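Local coordinates for protein lipid II:glycine glycyltransferase (PDB 6SNR) that probably attaches the first glycine of the pentaglycine cross-bridge to the lysine of membrane-bound lipid II, using glycyl-tRNA as donor in Staphylococcus aureus, at residues F163-R166 against N167-K170. Numbering follows the deposited sequence.
Sequences FERR and NRSK
Glu164 and Asn167 meet at the start of helix 165-177, where the glutamate occupies the N-cap position and its bent side chain curls back over the first turn. OE1 of Glu164 accepts from the backbone N of Asn167 at 2.5 Å, an unusually short distance whose exact length is doubtful, while OE2 takes a weak bond from Arg166 N, 3.2 Å away. The carboxylate thus engages two amides of the opening turn, and the carbonyl oxygen of the same glutamate begins the helical ladder by accepting from Arg168 N.

A second clamp is supplied by Arg168. Its chain bends at chi3 (-69°) and folds back toward the residues that precede the helix, so that NH1 donates to the carbonyl oxygen of Phe163 at 2.8 Å. The acceptor lies near the edge of the guanidinium, tilted about 20° from its plane. One face of this group rests on Arg165, with CA above its centre, and NH2 approaches Arg165 CG to 3.4 Å.

The inner side is the close-packed one. CB of Phe163 lies 3.9 Å from Asn167 ND2, with ring and amide planes turned 42° apart; both residues are buried against helix 332-347 and Trp377, whose ring meets that of Phe163 edge-to-face, and ND2 also makes a weak bond to Val376 O. On the outer side, the chains of Arg165, beyond CG, and Arg166 run extended from the exposed surface, and Ser169 and Lys170 join the first turns mainly through backbone bonds.

Glu164 and Arg168 therefore both fasten the N-terminal end of the helix: one caps its opening amides, the other donates to the carbonyl of Phe163, just ahead of the cap. The carboxylate probably also interacts favourably with the helix dipole.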
loop_
_atom_site.group_PDB
_atom_site.type_symbol
_atom_site.label_atom_id
_atom_site.label_comp_id
_atom_site.label_asym_id
_atom_site.label_seq_id
_atom_site.Cartn_x
_atom_site.Cartn_y
_atom_site.Cartn_z
ATOM N N PHE A 163 7.044 10.043 11.469
ATOM C CA PHE A 163 6.173 10.907 10.694
ATOM C C PHE A 163 6.491 12.409 10.861
ATOM O O PHE A 163 7.145 12.812 11.861
ATOM C CB PHE A 163 4.694 10.657 11.029
ATOM C CG PHE A 163 4.250 9.202 10.966
ATOM C CD1 PHE A 163 4.931 8.220 10.225
ATOM C CD2 PHE A 163 3.151 8.810 11.705
ATOM C CE1 PHE A 163 4.436 6.907 10.196
ATOM C CE2 PHE A 163 2.697 7.546 11.729
ATOM C CZ PHE A 163 3.331 6.567 10.932
ATOM N N GLU A 164 6.008 13.227 9.949
ATOM C CA GLU A 164 6.246 14.644 10.042
ATOM C C GLU A 164 5.422 15.154 11.237
ATOM O O GLU A 164 4.418 14.570 11.630
ATOM C CB GLU A 164 6.084 15.368 8.706
ATOM C CG GLU A 164 4.798 15.963 8.276
ATOM C CD GLU A 164 4.191 17.017 9.179
ATOM O OE1 GLU A 164 3.112 16.662 9.550
ATOM O OE2 GLU A 164 4.725 18.171 9.523
ATOM N N ARG A 165 5.904 16.239 11.851
ATOM C CA ARG A 165 5.407 16.640 13.164
ATOM C C ARG A 165 3.909 16.897 13.278
ATOM O O ARG A 165 3.287 16.359 14.187
ATOM C CB ARG A 165 6.206 17.874 13.604
ATOM C CG ARG A 165 5.949 18.305 15.038
ATOM C CD ARG A 165 6.936 19.393 15.415
ATOM N NE ARG A 165 6.832 19.698 16.854
ATOM C CZ ARG A 165 7.197 20.859 17.387
ATOM N NH1 ARG A 165 7.685 21.841 16.632
ATOM N NH2 ARG A 165 7.040 21.021 18.722
ATOM N N ARG A 166 3.329 17.676 12.358
ATOM C CA ARG A 166 1.880 17.924 12.320
ATOM C C ARG A 166 1.122 16.600 12.160
ATOM O O ARG A 166 0.124 16.331 12.845
ATOM C CB ARG A 166 1.489 18.923 11.240
ATOM C CG ARG A 166 1.972 20.373 11.422
ATOM C CD ARG A 166 1.092 21.309 10.594
ATOM N NE ARG A 166 1.326 22.732 10.860
ATOM C CZ ARG A 166 0.415 23.704 10.733
ATOM N NH1 ARG A 166 -0.833 23.447 10.351
ATOM N NH2 ARG A 166 0.756 24.957 11.002
ATOM N N ASN A 167 1.622 15.731 11.294
ATOM C CA ASN A 167 0.934 14.441 11.110
ATOM C C ASN A 167 0.986 13.546 12.343
ATOM O O ASN A 167 0.029 12.818 12.636
ATOM C CB ASN A 167 1.559 13.693 9.903
ATOM C CG ASN A 167 0.723 12.538 9.458
ATOM O OD1 ASN A 167 -0.491 12.650 9.368
ATOM N ND2 ASN A 167 1.378 11.412 9.155
ATOM N N ARG A 168 2.085 13.577 13.103
ATOM C CA ARG A 168 2.147 12.825 14.351
ATOM C C ARG A 168 1.013 13.257 15.266
ATOM O O ARG A 168 0.373 12.422 15.932
ATOM C CB ARG A 168 3.471 13.032 15.112
ATOM C CG ARG A 168 4.704 12.579 14.372
ATOM C CD ARG A 168 5.882 12.394 15.288
ATOM N NE ARG A 168 6.407 13.657 15.833
ATOM C CZ ARG A 168 7.325 14.454 15.286
ATOM N NH1 ARG A 168 7.935 14.177 14.118
ATOM N NH2 ARG A 168 7.703 15.566 15.963
ATOM N N SER A 169 0.786 14.573 15.320
ATOM C CA SER A 169 -0.258 15.079 16.187
ATOM C C SER A 169 -1.643 14.576 15.733
ATOM O O SER A 169 -2.482 14.206 16.564
ATOM C CB SER A 169 -0.236 16.608 16.263
ATOM O OG SER A 169 -1.460 17.059 16.809
ATOM N N LYS A 170 -1.844 14.501 14.418
ATOM C CA LYS A 170 -3.126 14.057 13.864
ATOM C C LYS A 170 -3.329 12.566 14.116
ATOM O O LYS A 170 -4.438 12.126 14.392
ATOM C CB LYS A 170 -3.235 14.309 12.355
ATOM C CG LYS A 170 -3.250 15.760 11.891
ATOM C CD LYS A 170 -4.611 16.443 11.902
ATOM C CE LYS A 170 -4.595 17.637 10.936
ATOM N NZ LYS A 170 -5.620 18.680 11.212
#